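Local coordinates for protein pilotin OutS (PDB 3UTK) that is the outer-membrane lipoprotein pilotin of the type II secretion system, interacts with the secretin OutD and is required for translocating pectate lyases and cellulases across the outer membrane, at residues L47-R58 with D69-A80. Sequence-based numbering, arbitrary orientation.
Sequences LASLVAASKYLR and DGTILKTAVNVA
The contact is an antiparallel alpha-helical hairpin, one of the nested hairpins of the pilotin fold, in which Ile72 sits as a knob in the hole formed by Val51, Ser54, Lys55 and Arg58. The axes of the two segments come within 9.4 Å, with 147° between their N-to-C directions. Ile72 works with two branches. Its CG2 lies 3.7 Å from CG1 of Val51 and also touches CB of Ser54. Its CD1 makes a van der Waals contact with NH1 of Arg58, at 3.5 Å. With CG1 anti to the backbone N (chi1 177°), the CG2 of Val51 is left to meet CB of Ala76 at 3.7 Å. Toward the C-terminal part of 69-80, Leu47 packs with CD1 3.8 Å from CB of Ala80.

At the other end Asp69 bridges two basic residues. Arg58 grips OD1 end-on: NH1 and NH2 are each 2.9 Å from that one oxygen, which lies in the guanidinium plane. A bend at chi3 (73°) turns the guanidinium toward it. Lys55 runs fully extended past the carboxylate, and its NZ bonds OD2 on the syn side at 3.1 Å. The two cations probably stabilise the charged carboxylate.

Pro67 O also accepts from Arg58 NH1, and Glu98 of helix 94-106 forms a salt bridge with Lys55. That helix also packs on Val51 and Leu73, while Phe125 and Met129 of helix 123-131 touch Ser54 and Thr75.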
ATOM      1  N   LEU A  47       2.427  -6.615   0.453  1.00 27.63           N
ATOM      2  CA  LEU A  47       1.806  -5.650   1.356  1.00 25.54           C
ATOM      3  C   LEU A  47       2.430  -4.270   1.204  1.00 26.25           C
ATOM      4  O   LEU A  47       1.721  -3.262   1.204  1.00 25.49           O
ATOM      5  CB  LEU A  47       1.918  -6.113   2.807  1.00 26.83           C
ATOM      6  CG  LEU A  47       1.256  -7.458   3.096  1.00 25.84           C
ATOM      7  CD1 LEU A  47       1.469  -7.854   4.555  1.00 28.20           C
ATOM      8  CD2 LEU A  47      -0.222  -7.403   2.758  1.00 28.01           C
ATOM      9  N   ALA A  48       3.756  -4.235   1.066  1.00 25.04           N
ATOM     10  CA  ALA A  48       4.483  -2.978   0.954  1.00 24.69           C
ATOM     11  C   ALA A  48       4.074  -2.246  -0.312  1.00 25.89           C
ATOM     12  O   ALA A  48       3.976  -1.019  -0.327  1.00 27.49           O
ATOM     13  CB  ALA A  48       6.003  -3.216   0.975  1.00 24.92           C
ATOM     14  N   SER A  49       3.829  -3.010  -1.368  1.00 23.40           N
ATOM     15  CA  SER A  49       3.359  -2.446  -2.626  1.00 23.46           C
ATOM     16  C   SER A  49       1.989  -1.768  -2.478  1.00 23.43           C
ATOM     17  O   SER A  49       1.744  -0.708  -3.056  1.00 21.10           O
ATOM     18  CB  SER A  49       3.314  -3.530  -3.707  1.00 22.81           C
ATOM     19  OG  SER A  49       2.729  -3.039  -4.903  1.00 24.19           O
ATOM     20  N   LEU A  50       1.100  -2.383  -1.704  1.00 22.05           N
ATOM     21  CA  LEU A  50      -0.233  -1.829  -1.477  1.00 21.37           C
ATOM     22  C   LEU A  50      -0.131  -0.562  -0.635  1.00 19.52           C
ATOM     23  O   LEU A  50      -0.789   0.424  -0.907  1.00 18.83           O
ATOM     24  CB  LEU A  50      -1.140  -2.856  -0.783  1.00 23.00           C
ATOM     25  CG  LEU A  50      -1.664  -4.015  -1.637  1.00 23.59           C
ATOM     26  CD1 LEU A  50      -2.316  -5.090  -0.764  1.00 25.15           C
ATOM     27  CD2 LEU A  50      -2.646  -3.519  -2.691  1.00 24.03           C
ATOM     28  N   VAL A  51       0.723  -0.592   0.379  1.00 17.35           N
ATOM     29  CA  VAL A  51       0.935   0.585   1.206  1.00 19.12           C
ATOM     30  C   VAL A  51       1.515   1.743   0.377  1.00 21.28           C
ATOM     31  O   VAL A  51       1.052   2.879   0.482  1.00 22.22           O
ATOM     32  CB  VAL A  51       1.853   0.262   2.400  1.00 20.35           C
ATOM     33  CG1 VAL A  51       2.113   1.512   3.212  1.00 24.15           C
ATOM     34  CG2 VAL A  51       1.199  -0.818   3.276  1.00 22.56           C
ATOM     35  N   ALA A  52       2.518   1.443  -0.443  1.00 21.40           N
ATOM     36  CA  ALA A  52       3.144   2.444  -1.309  1.00 20.98           C
ATOM     37  C   ALA A  52       2.159   3.059  -2.297  1.00 19.79           C
ATOM     38  O   ALA A  52       2.153   4.273  -2.502  1.00 19.58           O
ATOM     39  CB  ALA A  52       4.312   1.835  -2.065  1.00 22.84           C
ATOM     40  N   ALA A  53       1.345   2.219  -2.923  1.00 16.74           N
ATOM     41  CA  ALA A  53       0.339   2.697  -3.875  1.00 17.23           C
ATOM     42  C   ALA A  53      -0.695   3.583  -3.173  1.00 18.66           C
ATOM     43  O   ALA A  53      -1.129   4.597  -3.710  1.00 19.98           O
ATOM     44  CB  ALA A  53      -0.342   1.523  -4.571  1.00 19.52           C
ATOM     45  N   SER A  54      -1.098   3.178  -1.971  1.00 18.93           N
ATOM     46  CA  SER A  54      -2.024   3.971  -1.183  1.00 17.83           C
ATOM     47  C   SER A  54      -1.455   5.337  -0.799  1.00 16.67           C
ATOM     48  O   SER A  54      -2.156   6.328  -0.891  1.00 19.82           O
ATOM     49  CB  SER A  54      -2.458   3.213   0.069  1.00 18.84           C
ATOM     50  OG  SER A  54      -3.152   2.031  -0.286  1.00 18.89           O
ATOM     51  N   LYS A  55      -0.204   5.391  -0.335  1.00 15.16           N
ATOM     52  CA  LYS A  55       0.408   6.682  -0.009  1.00 14.15           C
ATOM     53  C   LYS A  55       0.533   7.535  -1.277  1.00 17.24           C
ATOM     54  O   LYS A  55       0.337   8.746  -1.243  1.00 19.44           O
ATOM     55  CB  LYS A  55       1.776   6.500   0.666  1.00 17.85           C
ATOM     56  CG  LYS A  55       2.445   7.817   1.062  1.00 20.60           C
ATOM     57  CD  LYS A  55       3.726   7.613   1.861  1.00 23.98           C
ATOM     58  CE  LYS A  55       4.290   8.952   2.321  1.00 27.98           C
ATOM     59  NZ  LYS A  55       5.329   8.791   3.377  1.00 31.64           N
ATOM     60  N   TYR A  56       0.874   6.902  -2.393  1.00 16.11           N
ATOM     61  CA  TYR A  56       0.948   7.612  -3.670  1.00 15.84           C
ATOM     62  C   TYR A  56      -0.397   8.274  -4.003  1.00 15.73           C
ATOM     63  O   TYR A  56      -0.452   9.422  -4.445  1.00 17.95           O
ATOM     64  CB  TYR A  56       1.409   6.668  -4.797  1.00 15.62           C
ATOM     65  CG  TYR A  56       1.698   7.368  -6.105  1.00 17.90           C
ATOM     66  CD1 TYR A  56       0.668   7.735  -6.964  1.00 17.08           C
ATOM     67  CD2 TYR A  56       3.006   7.644  -6.490  1.00 18.25           C
ATOM     68  CE1 TYR A  56       0.938   8.378  -8.163  1.00 18.84           C
ATOM     69  CE2 TYR A  56       3.279   8.285  -7.686  1.00 17.09           C
ATOM     70  CZ  TYR A  56       2.248   8.648  -8.514  1.00 17.77           C
ATOM     71  OH  TYR A  56       2.528   9.292  -9.698  1.00 19.46           O
ATOM     72  N   LEU A  57      -1.493   7.570  -3.754  1.00 16.57           N
ATOM     73  CA  LEU A  57      -2.798   8.146  -4.040  1.00 15.08           C
ATOM     74  C   LEU A  57      -3.054   9.339  -3.124  1.00 15.45           C
ATOM     75  O   LEU A  57      -3.500  10.387  -3.575  1.00 16.73           O
ATOM     76  CB  LEU A  57      -3.919   7.115  -3.886  1.00 15.42           C
ATOM     77  CG  LEU A  57      -4.082   6.067  -4.994  1.00 16.42           C
ATOM     78  CD1 LEU A  57      -5.140   5.010  -4.627  1.00 20.18           C
ATOM     79  CD2 LEU A  57      -4.450   6.723  -6.330  1.00 18.60           C
ATOM     80  N   ARG A  58      -2.771   9.177  -1.837  1.00 14.98           N
ATOM     81  CA  ARG A  58      -3.052  10.256  -0.893  1.00 13.48           C
ATOM     82  C   ARG A  58      -2.218  11.496  -1.210  1.00 18.78           C
ATOM     83  O   ARG A  58      -2.738  12.610  -1.247  1.00 20.67           O
ATOM     84  CB  ARG A  58      -2.802   9.816   0.560  1.00 14.73           C
ATOM     85  CG  ARG A  58      -3.298  10.828   1.603  1.00 17.92           C
ATOM     86  CD  ARG A  58      -2.858  10.446   3.011  1.00 19.72           C
ATOM     87  NE  ARG A  58      -1.432  10.675   3.198  1.00 21.71           N
ATOM     88  CZ  ARG A  58      -0.566   9.762   3.622  1.00 22.61           C
ATOM     89  NH1 ARG A  58      -0.976   8.535   3.917  1.00 23.41           N
ATOM     90  NH2 ARG A  58       0.719  10.081   3.747  1.00 21.81           N
ATOM     91  N   ASP A  69      -0.202   7.087   7.106  1.00 28.62           N
ATOM     92  CA  ASP A  69       0.609   5.907   6.826  1.00 27.46           C
ATOM     93  C   ASP A  69       0.372   4.793   7.844  1.00 27.67           C
ATOM     94  O   ASP A  69       0.334   3.616   7.490  1.00 27.36           O
ATOM     95  CB  ASP A  69       2.103   6.267   6.802  1.00 28.19           C
ATOM     96  CG  ASP A  69       2.459   7.252   5.695  1.00 30.18           C
ATOM     97  OD1 ASP A  69       1.601   7.552   4.828  1.00 30.47           O
ATOM     98  OD2 ASP A  69       3.618   7.718   5.686  1.00 32.69           O
ATOM     99  N   GLY A  70       0.226   5.170   9.110  1.00 29.37           N
ATOM    100  CA  GLY A  70       0.006   4.200  10.173  1.00 29.21           C
ATOM    101  C   GLY A  70      -1.268   3.405   9.951  1.00 27.40           C
ATOM    102  O   GLY A  70      -1.292   2.189  10.140  1.00 27.20           O
ATOM    103  N   THR A  71      -2.327   4.096   9.535  1.00 25.23           N
ATOM    104  CA  THR A  71      -3.607   3.444   9.278  1.00 25.28           C
ATOM    105  C   THR A  71      -3.537   2.569   8.032  1.00 23.46           C
ATOM    106  O   THR A  71      -4.076   1.460   8.016  1.00 23.42           O
ATOM    107  CB  THR A  71      -4.751   4.465   9.115  1.00 26.59           C
ATOM    108  OG1 THR A  71      -4.834   5.285  10.286  1.00 31.39           O
ATOM    109  CG2 THR A  71      -6.085   3.753   8.904  1.00 21.86           C
ATOM    110  N   ILE A  72      -2.887   3.076   6.983  1.00 21.99           N
ATOM    111  CA  ILE A  72      -2.661   2.285   5.781  1.00 23.52           C
ATOM    112  C   ILE A  72      -1.898   1.002   6.123  1.00 23.54           C
ATOM    113  O   ILE A  72      -2.260  -0.084   5.666  1.00 22.02           O
ATOM    114  CB  ILE A  72      -1.900   3.090   4.703  1.00 23.10           C
ATOM    115  CG1 ILE A  72      -2.735   4.286   4.235  1.00 23.01           C
ATOM    116  CG2 ILE A  72      -1.551   2.201   3.517  1.00 21.74           C
ATOM    117  CD1 ILE A  72      -2.001   5.214   3.243  1.00 23.92           C
ATOM    118  N   LEU A  73      -0.848   1.131   6.930  1.00 24.54           N
ATOM    119  CA  LEU A  73      -0.077  -0.027   7.366  1.00 26.11           C
ATOM    120  C   LEU A  73      -0.931  -1.035   8.136  1.00 27.45           C
ATOM    121  O   LEU A  73      -0.835  -2.248   7.919  1.00 25.92           O
ATOM    122  CB  LEU A  73       1.090   0.409   8.251  1.00 30.11           C
ATOM    123  CG  LEU A  73       2.244  -0.583   8.242  1.00 39.02           C
ATOM    124  CD1 LEU A  73       3.041  -0.366   6.959  1.00 37.45           C
ATOM    125  CD2 LEU A  73       3.130  -0.413   9.474  1.00 43.47           C
ATOM    126  N   LYS A  74      -1.750  -0.525   9.048  1.00 26.90           N
ATOM    127  CA  LYS A  74      -2.601  -1.380   9.857  1.00 26.32           C
ATOM    128  C   LYS A  74      -3.569  -2.136   8.955  1.00 26.13           C
ATOM    129  O   LYS A  74      -3.922  -3.282   9.235  1.00 26.35           O
ATOM    130  CB  LYS A  74      -3.366  -0.542  10.883  1.00 28.50           C
ATOM    131  CG  LYS A  74      -4.206  -1.348  11.850  1.00 35.09           C
ATOM    132  CD  LYS A  74      -5.088  -0.446  12.688  1.00 42.31           C
ATOM    133  CE  LYS A  74      -4.269   0.557  13.485  1.00 48.53           C
ATOM    134  NZ  LYS A  74      -5.108   1.204  14.547  1.00 52.72           N
ATOM    135  N   THR A  75      -3.992  -1.493   7.868  1.00 23.68           N
ATOM    136  CA  THR A  75      -4.899  -2.129   6.919  1.00 23.00           C
ATOM    137  C   THR A  75      -4.217  -3.286   6.198  1.00 24.48           C
ATOM    138  O   THR A  75      -4.814  -4.347   6.002  1.00 23.34           O
ATOM    139  CB  THR A  75      -5.419  -1.129   5.878  1.00 23.04           C
ATOM    140  OG1 THR A  75      -6.087  -0.052   6.547  1.00 25.84           O
ATOM    141  CG2 THR A  75      -6.392  -1.810   4.934  1.00 21.73           C
ATOM    142  N   ALA A  76      -2.960  -3.089   5.816  1.00 24.65           N
ATOM    143  CA  ALA A  76      -2.205  -4.142   5.150  1.00 23.43           C
ATOM    144  C   ALA A  76      -2.005  -5.323   6.097  1.00 25.86           C
ATOM    145  O   ALA A  76      -2.121  -6.483   5.699  1.00 25.38           O
ATOM    146  CB  ALA A  76      -0.846  -3.605   4.644  1.00 23.75           C
ATOM    147  N   VAL A  77      -1.703  -5.027   7.355  1.00 27.65           N
ATOM    148  CA  VAL A  77      -1.539  -6.088   8.339  1.00 27.92           C
ATOM    149  C   VAL A  77      -2.850  -6.863   8.506  1.00 27.04           C
ATOM    150  O   VAL A  77      -2.839  -8.091   8.555  1.00 26.97           O
ATOM    151  CB  VAL A  77      -1.013  -5.556   9.688  1.00 30.23           C
ATOM    152  CG1 VAL A  77      -1.052  -6.638  10.744  1.00 31.16           C
ATOM    153  CG2 VAL A  77       0.411  -5.014   9.523  1.00 32.80           C
ATOM    154  N   ASN A  78      -3.977  -6.151   8.554  1.00 26.84           N
ATOM    155  CA  ASN A  78      -5.282  -6.803   8.701  1.00 28.04           C
ATOM    156  C   ASN A  78      -5.619  -7.718   7.532  1.00 25.78           C
ATOM    157  O   ASN A  78      -6.126  -8.823   7.721  1.00 25.59           O
ATOM    158  CB  ASN A  78      -6.392  -5.771   8.901  1.00 32.75           C
ATOM    159  CG  ASN A  78      -6.445  -5.243  10.324  1.00 40.32           C
ATOM    160  OD1 ASN A  78      -5.659  -5.651  11.178  1.00 42.17           O
ATOM    161  ND2 ASN A  78      -7.366  -4.321  10.582  1.00 44.26           N
ATOM    162  N   VAL A  79      -5.356  -7.246   6.319  1.00 24.91           N
ATOM    163  CA  VAL A  79      -5.517  -8.087   5.139  1.00 27.88           C
ATOM    164  C   VAL A  79      -4.656  -9.349   5.260  1.00 26.92           C
ATOM    165  O   VAL A  79      -5.115 -10.451   4.964  1.00 27.16           O
ATOM    166  CB  VAL A  79      -5.170  -7.312   3.853  1.00 31.07           C
ATOM    167  CG1 VAL A  79      -5.045  -8.264   2.666  1.00 33.09           C
ATOM    168  CG2 VAL A  79      -6.225  -6.247   3.591  1.00 31.92           C
ATOM    169  N   ALA A  80      -3.414  -9.189   5.713  1.00 27.27           N
ATOM    170  CA  ALA A  80      -2.526 -10.328   5.921  1.00 27.74           C
ATOM    171  C   ALA A  80      -3.126 -11.338   6.901  1.00 26.19           C
ATOM    172  O   ALA A  80      -3.084 -12.544   6.668  1.00 27.90           O
ATOM    173  CB  ALA A  80      -1.149  -9.857   6.404  1.00 27.45           C
TER